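Local atomic coordinates of alpha-fucosidase GH29 (Fusarium graminearum, PDB entry 4PSR), a protein that acts as a family GH29 alpha-L-fucosidase, hydrolysing alpha-linked L-fucose, probably including the alpha-1,6-linked core fucose of glycoproteins. Residues Phe78-Lys83 with Val143-Lys148; Tyr369-Tyr374 with Val486-Phe491; Arg406-Lys411 with Val415-Val420. One frame throughout, in Å; residues are numbered along the deposited sequence.

Contact 1. Residues Phe78-Lys83 with Val143-Lys148; sequences FIKGAK and VNYGPK
The aliphatic chain of Lys80 runs over one face of the Tyr145 ring, the two side chains running alongside each other in the same direction. The CH-pi evidence is at the start of the lysine chain, where CG of Lys80 stands 4.3 Å from the centroid of the Tyr145 ring and 13° off its normal. Farther out, CE of Lys80 is 3.5 Å from CZ of Tyr145, because the chain stays extended beyond CG and so follows the ring to its hydroxyl. There one water joins the polar ends: it accepts from Lys80 NZ at 2.8 Å and is 3.1 Å from Tyr145 OH. At the base of the ring, CG2 of Ile79 packs obliquely against CB of Tyr145 at 3.8 Å, while Ile79 O is hydrogen-bonded elsewhere, to Gln91 NE2. The pairing joins two connections of the TIM barrel: helix 76-80 lies in the long connection between barrel strands 29-33 and 119-125, and residues 143-148 in the loop leading from strand 119-125 to helix 151-161. That second loop begins with His126 and His127, neighbours of the bound fucose. On the other face, within its own loop, Asn144 CB sits 3.9 Å above the Tyr145 ring, over its centre. Tyr145 starts a type II' turn ending at Lys148, with Gly146 at positive phi. The ammonium of Lys148 folds back on this loop, NZ donating to Val143 O at 3.0 Å and to Asn144 O at 3.2 Å, the latter from above the carbonyl plane.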
# COMPACT_ATOMS: atom_id res chain seq x y z
N PHE A 78 4.07 4.50 30.67
CA PHE A 78 4.88 3.66 29.78
C PHE A 78 6.06 4.45 29.18
O PHE A 78 7.11 3.87 28.89
CB PHE A 78 4.04 3.07 28.64
CG PHE A 78 3.05 2.01 29.08
CD1 PHE A 78 3.47 0.76 29.52
CD2 PHE A 78 1.70 2.26 29.00
CE1 PHE A 78 2.52 -0.21 29.88
CE2 PHE A 78 0.78 1.29 29.34
CZ PHE A 78 1.19 0.08 29.79
N ILE A 79 5.87 5.75 29.01
CA ILE A 79 6.89 6.63 28.44
C ILE A 79 7.86 7.12 29.52
O ILE A 79 9.08 7.06 29.33
CB ILE A 79 6.20 7.84 27.75
CG1 ILE A 79 5.40 7.33 26.53
CG2 ILE A 79 7.24 8.92 27.35
CD1 ILE A 79 4.39 8.29 26.00
N LYS A 80 7.32 7.55 30.66
CA LYS A 80 8.17 8.10 31.73
C LYS A 80 8.70 7.04 32.70
O LYS A 80 9.68 7.30 33.43
CB LYS A 80 7.42 9.21 32.47
CG LYS A 80 7.30 10.46 31.62
CD LYS A 80 6.63 11.62 32.34
CE LYS A 80 6.79 12.89 31.53
NZ LYS A 80 6.23 14.08 32.26
N GLY A 81 8.10 5.86 32.67
CA GLY A 81 8.51 4.74 33.50
C GLY A 81 7.79 4.67 34.84
O GLY A 81 7.53 5.69 35.51
N ALA A 82 7.43 3.45 35.24
CA ALA A 82 6.80 3.23 36.56
C ALA A 82 6.84 1.75 36.91
O ALA A 82 7.07 0.91 36.06
CB ALA A 82 5.34 3.72 36.57
N LYS A 83 6.62 1.43 38.18
CA LYS A 83 6.57 0.04 38.60
C LYS A 83 5.20 -0.57 38.35
O LYS A 83 4.18 0.09 38.56
CB LYS A 83 6.94 -0.08 40.07
CG LYS A 83 8.40 0.27 40.32
CD LYS A 83 8.81 0.11 41.77
CE LYS A 83 10.29 0.40 41.96
NZ LYS A 83 10.70 0.41 43.38
N VAL A 143 14.01 10.96 23.03
CA VAL A 143 15.26 11.62 23.39
C VAL A 143 15.11 12.17 24.81
O VAL A 143 15.97 11.97 25.67
CB VAL A 143 15.63 12.75 22.41
CG1 VAL A 143 16.87 13.53 22.89
CG2 VAL A 143 15.88 12.19 21.02
N ASN A 144 14.00 12.83 25.09
CA ASN A 144 13.73 13.32 26.46
C ASN A 144 13.50 12.21 27.48
O ASN A 144 13.92 12.30 28.65
CB ASN A 144 12.49 14.20 26.47
CG ASN A 144 12.74 15.55 25.89
OD1 ASN A 144 13.87 16.05 25.91
ND2 ASN A 144 11.68 16.18 25.37
N TYR A 145 12.77 11.18 27.07
CA TYR A 145 12.34 10.10 27.95
C TYR A 145 12.77 8.75 27.43
O TYR A 145 13.09 8.60 26.25
CB TYR A 145 10.81 10.13 28.07
CG TYR A 145 10.29 11.45 28.60
CD1 TYR A 145 10.74 11.98 29.79
CD2 TYR A 145 9.40 12.20 27.85
CE1 TYR A 145 10.27 13.23 30.24
CE2 TYR A 145 8.93 13.41 28.27
CZ TYR A 145 9.38 13.93 29.46
OH TYR A 145 8.90 15.16 29.87
N GLY A 146 12.83 7.76 28.31
CA GLY A 146 13.03 6.40 27.88
C GLY A 146 14.45 6.14 27.39
O GLY A 146 15.41 6.28 28.14
N PRO A 147 14.59 5.72 26.12
CA PRO A 147 15.91 5.27 25.66
C PRO A 147 16.93 6.39 25.43
O PRO A 147 18.10 6.04 25.27
CB PRO A 147 15.60 4.56 24.34
CG PRO A 147 14.36 5.32 23.80
CD PRO A 147 13.56 5.61 25.05
N LYS A 148 16.52 7.65 25.39
CA LYS A 148 17.42 8.78 25.10
C LYS A 148 18.06 8.61 23.73
O LYS A 148 19.27 8.86 23.55
CB LYS A 148 18.49 8.94 26.20
CG LYS A 148 17.95 8.83 27.61
CD LYS A 148 17.04 9.98 27.95
CE LYS A 148 17.87 11.26 28.15
NZ LYS A 148 17.06 12.49 28.37
O HOH W 1 6.12 16.36 30.60

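Contact 2. Residues Tyr369-Tyr374 with Val486-Phe491; sequences YGEAVY and VLKLTF
Glu371 and Lys488 meet in a salt bridge, OE2 of Glu371 lying 2.8 Å from NZ of Lys488. The two chains cross at about a right angle, and the ammonium comes in on the syn lone pair of OE2, the side of the other carboxylate oxygen. Both chains reach this point fully stretched: CG of Glu371 is anti to its backbone nitrogen (chi1 179°), CG of Lys488 likewise (chi1 175°), and each continues extended. The carboxylate has further partners, since OE2 is also hydrogen-bonded to Tyr417 OH and OE1 to Tyr458 OH. Three groups thus hold it, which would be expected to favour the ionised form and fix its rotation. Next to the ion pair the contact is apolar. Val486 divides its two methyls, CG2 resting obliquely on the Tyr369 ring at 3.5 Å from CD1 and CG1 touching CB of Ala372 at 3.7 Å. This is where the TIM barrel hands over to the C-terminal beta domain: a 3-10 turn at 370-372 follows helix 353-369, and the side chains of Tyr369, Glu371 and Ala372 at this junction meet strand 485-491, which runs between strands 415-420 and 445-451 of an antiparallel sheet. Inside the turn, Ala372 N donates to Tyr369 O at 3.0 Å and Val373 N to Gly370 O at 2.9 Å. Ala372 O accounts for another bond to the sheet, to Thr408 OG1. At the phenol end, Tyr369 OH is bonded to Ser482 OG and to a water; the same water lies 2.9 Å from Tyr369 OH and takes the N-H of Val486, its oxygen 3.1 Å from that nitrogen.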
# COMPACT_ATOMS: atom_id res chain seq x y z
N TYR A 369 12.80 -13.53 -9.02
CA TYR A 369 11.74 -13.26 -9.97
C TYR A 369 11.41 -11.77 -10.07
O TYR A 369 10.38 -11.40 -10.65
CB TYR A 369 10.50 -14.02 -9.52
CG TYR A 369 10.61 -15.53 -9.65
CD1 TYR A 369 10.74 -16.13 -10.90
CD2 TYR A 369 10.48 -16.35 -8.54
CE1 TYR A 369 10.78 -17.52 -11.02
CE2 TYR A 369 10.52 -17.71 -8.66
CZ TYR A 369 10.64 -18.29 -9.90
OH TYR A 369 10.64 -19.66 -10.00
N GLY A 370 12.29 -10.93 -9.55
CA GLY A 370 12.11 -9.48 -9.57
C GLY A 370 11.79 -8.88 -10.94
O GLY A 370 11.12 -7.84 -11.02
N GLU A 371 12.25 -9.51 -12.02
CA GLU A 371 11.95 -9.04 -13.37
C GLU A 371 10.43 -8.89 -13.62
O GLU A 371 9.99 -8.03 -14.39
CB GLU A 371 12.55 -10.00 -14.41
CG GLU A 371 12.26 -9.56 -15.85
CD GLU A 371 12.78 -10.53 -16.91
OE1 GLU A 371 13.52 -11.47 -16.59
OE2 GLU A 371 12.39 -10.34 -18.07
N ALA A 372 9.64 -9.76 -13.00
CA ALA A 372 8.20 -9.75 -13.16
C ALA A 372 7.48 -8.75 -12.24
O ALA A 372 6.26 -8.60 -12.32
CB ALA A 372 7.63 -11.15 -12.94
N VAL A 373 8.24 -8.12 -11.34
CA VAL A 373 7.67 -7.27 -10.29
C VAL A 373 8.23 -5.86 -10.42
O VAL A 373 7.51 -4.93 -10.82
CB VAL A 373 7.91 -7.88 -8.90
CG1 VAL A 373 7.31 -6.98 -7.81
CG2 VAL A 373 7.29 -9.28 -8.81
N TYR A 374 9.48 -5.64 -10.04
CA TYR A 374 10.05 -4.31 -10.10
C TYR A 374 9.99 -3.76 -11.50
O TYR A 374 10.18 -4.49 -12.48
CB TYR A 374 11.49 -4.34 -9.68
CG TYR A 374 11.76 -4.93 -8.31
CD1 TYR A 374 11.30 -4.33 -7.15
CD2 TYR A 374 12.56 -6.05 -8.19
CE1 TYR A 374 11.62 -4.86 -5.89
CE2 TYR A 374 12.88 -6.60 -6.97
CZ TYR A 374 12.43 -5.99 -5.81
OH TYR A 374 12.77 -6.52 -4.60
N VAL A 486 7.03 -18.00 -12.92
CA VAL A 486 6.82 -16.93 -13.88
C VAL A 486 7.10 -17.33 -15.31
O VAL A 486 8.21 -17.77 -15.65
CB VAL A 486 7.71 -15.69 -13.54
CG1 VAL A 486 7.43 -14.53 -14.49
CG2 VAL A 486 7.54 -15.22 -12.10
N LEU A 487 6.11 -17.13 -16.16
CA LEU A 487 6.26 -17.23 -17.62
C LEU A 487 6.45 -15.84 -18.21
O LEU A 487 5.81 -14.87 -17.79
CB LEU A 487 5.04 -17.89 -18.24
CG LEU A 487 4.83 -19.37 -17.91
CD1 LEU A 487 3.42 -19.80 -18.18
CD2 LEU A 487 5.82 -20.25 -18.69
N LYS A 488 7.32 -15.76 -19.22
CA LYS A 488 7.62 -14.50 -19.90
C LYS A 488 7.25 -14.66 -21.35
O LYS A 488 7.82 -15.53 -22.04
CB LYS A 488 9.10 -14.14 -19.75
CG LYS A 488 9.56 -12.92 -20.50
CD LYS A 488 11.04 -12.67 -20.27
CE LYS A 488 11.53 -11.42 -20.95
NZ LYS A 488 12.97 -11.20 -20.69
N LEU A 489 6.31 -13.86 -21.83
CA LEU A 489 5.80 -13.94 -23.20
C LEU A 489 6.22 -12.69 -23.95
O LEU A 489 5.85 -11.59 -23.59
CB LEU A 489 4.27 -14.06 -23.22
CG LEU A 489 3.61 -15.41 -22.90
CD1 LEU A 489 3.93 -15.86 -21.50
CD2 LEU A 489 2.12 -15.32 -23.05
N THR A 490 7.03 -12.86 -24.99
CA THR A 490 7.52 -11.73 -25.77
C THR A 490 6.80 -11.66 -27.10
O THR A 490 6.68 -12.66 -27.81
CB THR A 490 9.03 -11.85 -26.00
OG1 THR A 490 9.73 -11.92 -24.74
CG2 THR A 490 9.54 -10.64 -26.80
N PHE A 491 6.32 -10.47 -27.42
CA PHE A 491 5.55 -10.24 -28.62
C PHE A 491 6.33 -9.28 -29.53
O PHE A 491 7.09 -8.44 -29.05
CB PHE A 491 4.20 -9.62 -28.28
CG PHE A 491 3.27 -10.54 -27.56
CD1 PHE A 491 2.39 -11.34 -28.25
CD2 PHE A 491 3.27 -10.60 -26.16
CE1 PHE A 491 1.51 -12.20 -27.58
CE2 PHE A 491 2.39 -11.43 -25.50
CZ PHE A 491 1.53 -12.24 -26.19
O HOH W 2 9.41 -19.91 -12.63

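Contact 3. Residues Arg406-Lys411 with Val415-Val420; sequences RFTRNK and VLYVTV
Residues 406-411 and 415-420 form an antiparallel beta hairpin, pairing Arg406 with Thr419 and Thr408 with Tyr417 as hydrogen-bonded pairs in the six-stranded sheet of the C-terminal domain. The short strand axes approach to 4.6 Å, their N-to-C directions 156° apart. Each of these pairs makes two backbone bonds, the shortest from Tyr417 N to Thr408 O at 2.8 Å. Alternation sends Phe407, Arg409, Leu416 and Val418 to one face and Arg406, Thr408, Tyr417 and Thr419 to the other, where barrel helix 322-334 packs on the sheet. On the first face the Phe407 ring lies alongside Val418, whose CG2 sits at the ring edge, near its plane, 4.0 Å from CE1; Trp379 adds an edge-to-face partner for Phe407. On the other, OG1 of Thr408, also hydrogen-bonded to Ala372 O, comes within 3.3 Å of Tyr417 CB. A water spans the strands there, donating to Arg406 O and to Thr408 OG1, both at 3.0 Å, and lying 2.7 Å from Thr419 OG1. Near the turn regular pairing gives way to a side chain. Asn410 N still donates to Val415 O, but the return bond from Val415 N goes to the Asn410 amide, which Asp414 OD1 holds through ND2. CG of Asn410 stands between its own backbone nitrogen and carbonyl carbon (chi1 68°), which turns the amide across Val415; Val415 N reaches Asn410 OD1 at 3.1 Å from well above the carbonyl plane, 52° out of it.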
# COMPACT_ATOMS: atom_id res chain seq x y z
N ARG A 406 -1.50 -14.10 -12.17
CA ARG A 406 -1.48 -12.64 -12.08
C ARG A 406 -0.57 -12.10 -13.19
O ARG A 406 0.49 -12.66 -13.47
CB ARG A 406 -0.98 -12.17 -10.71
CG ARG A 406 -1.91 -12.57 -9.55
CD ARG A 406 -3.26 -11.90 -9.67
NE ARG A 406 -4.16 -12.20 -8.56
CZ ARG A 406 -4.97 -13.24 -8.50
NH1 ARG A 406 -5.01 -14.15 -9.47
NH2 ARG A 406 -5.76 -13.40 -7.45
N PHE A 407 -0.99 -11.02 -13.81
CA PHE A 407 -0.28 -10.45 -14.95
C PHE A 407 0.50 -9.19 -14.56
O PHE A 407 0.02 -8.37 -13.75
CB PHE A 407 -1.28 -10.05 -16.03
CG PHE A 407 -2.10 -11.18 -16.59
CD1 PHE A 407 -1.49 -12.20 -17.34
CD2 PHE A 407 -3.46 -11.21 -16.41
CE1 PHE A 407 -2.27 -13.22 -17.89
CE2 PHE A 407 -4.23 -12.25 -16.95
CZ PHE A 407 -3.63 -13.24 -17.69
N THR A 408 1.65 -8.98 -15.18
CA THR A 408 2.33 -7.69 -15.16
C THR A 408 2.97 -7.54 -16.55
O THR A 408 3.08 -8.53 -17.29
CB THR A 408 3.44 -7.62 -14.09
OG1 THR A 408 4.30 -8.76 -14.23
CG2 THR A 408 2.88 -7.57 -12.67
N ARG A 409 3.37 -6.33 -16.93
CA ARG A 409 3.97 -6.15 -18.26
C ARG A 409 5.11 -5.16 -18.20
O ARG A 409 5.24 -4.40 -17.24
CB ARG A 409 2.92 -5.82 -19.32
CG ARG A 409 1.97 -4.69 -19.00
CD ARG A 409 2.54 -3.40 -19.47
NE ARG A 409 1.72 -2.23 -19.14
CZ ARG A 409 2.12 -1.00 -19.41
NH1 ARG A 409 3.29 -0.81 -20.00
NH2 ARG A 409 1.37 0.05 -19.07
N ASN A 410 5.99 -5.18 -19.20
CA ASN A 410 7.12 -4.24 -19.20
C ASN A 410 6.70 -2.86 -19.69
O ASN A 410 5.62 -2.67 -20.25
CB ASN A 410 8.32 -4.81 -19.97
CG ASN A 410 8.08 -4.95 -21.46
OD1 ASN A 410 6.99 -4.73 -21.97
ND2 ASN A 410 9.14 -5.36 -22.17
N LYS A 411 7.57 -1.89 -19.46
CA LYS A 411 7.30 -0.50 -19.90
C LYS A 411 7.19 -0.36 -21.41
O LYS A 411 6.44 0.48 -21.89
CB LYS A 411 8.36 0.48 -19.37
CG LYS A 411 8.39 0.57 -17.84
CD LYS A 411 9.40 1.59 -17.36
CE LYS A 411 9.39 1.65 -15.85
NZ LYS A 411 10.35 2.64 -15.32
N VAL A 415 6.25 -7.26 -23.53
CA VAL A 415 6.46 -8.48 -22.74
C VAL A 415 5.37 -8.58 -21.67
O VAL A 415 5.14 -7.63 -20.90
CB VAL A 415 7.83 -8.52 -22.06
CG1 VAL A 415 7.93 -9.72 -21.15
CG2 VAL A 415 8.97 -8.57 -23.11
N LEU A 416 4.67 -9.70 -21.66
CA LEU A 416 3.67 -10.00 -20.63
C LEU A 416 4.24 -11.08 -19.73
O LEU A 416 4.65 -12.15 -20.20
CB LEU A 416 2.38 -10.49 -21.27
CG LEU A 416 1.16 -10.77 -20.38
CD1 LEU A 416 0.61 -9.46 -19.72
CD2 LEU A 416 0.07 -11.50 -21.16
N TYR A 417 4.27 -10.80 -18.43
CA TYR A 417 4.64 -11.78 -17.42
C TYR A 417 3.37 -12.41 -16.87
O TYR A 417 2.44 -11.70 -16.46
CB TYR A 417 5.44 -11.12 -16.29
CG TYR A 417 6.74 -10.51 -16.78
CD1 TYR A 417 7.85 -11.31 -17.01
CD2 TYR A 417 6.83 -9.16 -17.08
CE1 TYR A 417 9.01 -10.78 -17.49
CE2 TYR A 417 8.00 -8.63 -17.58
CZ TYR A 417 9.09 -9.43 -17.76
OH TYR A 417 10.26 -8.90 -18.28
N VAL A 418 3.33 -13.73 -16.91
CA VAL A 418 2.23 -14.53 -16.42
C VAL A 418 2.73 -15.31 -15.24
O VAL A 418 3.49 -16.28 -15.39
CB VAL A 418 1.72 -15.49 -17.48
CG1 VAL A 418 0.58 -16.35 -16.91
CG2 VAL A 418 1.29 -14.73 -18.73
N THR A 419 2.33 -14.89 -14.05
CA THR A 419 2.83 -15.49 -12.83
C THR A 419 1.78 -16.41 -12.25
O THR A 419 0.67 -15.99 -11.96
CB THR A 419 3.27 -14.41 -11.78
OG1 THR A 419 4.35 -13.62 -12.31
CG2 THR A 419 3.76 -15.06 -10.53
N VAL A 420 2.13 -17.69 -12.13
CA VAL A 420 1.20 -18.73 -11.67
C VAL A 420 1.52 -19.05 -10.21
O VAL A 420 2.68 -19.18 -9.83
CB VAL A 420 1.23 -20.00 -12.60
CG1 VAL A 420 2.59 -20.71 -12.57
CG2 VAL A 420 0.10 -20.97 -12.27
O HOH W 3 3.17 -11.34 -13.29

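In the fold
Contacts 2 and 3 form one buried region, their centres 5 Å apart, and share the antiparallel sheet through neighbouring strands 485-491 and 415-420. Contact 3 pairs two strands of that sheet, mostly by backbone bonds between residues close in sequence; contact 2 fastens the barrel's exit to it, across more than a hundred residues, with side-chain charge and methyl packing. Packing of Val486 on Thr419 and of Lys488 on Val415 joins the two, beside hydrogen bonds from Glu371 and Ala372 to the hairpin. Contact 1 stands apart, about 31 Å from contact 2 between nearest atoms. Only partly buried, it links a short helix to a loop, both in connections of the barrel, by a ring face, an aliphatic chain and a water.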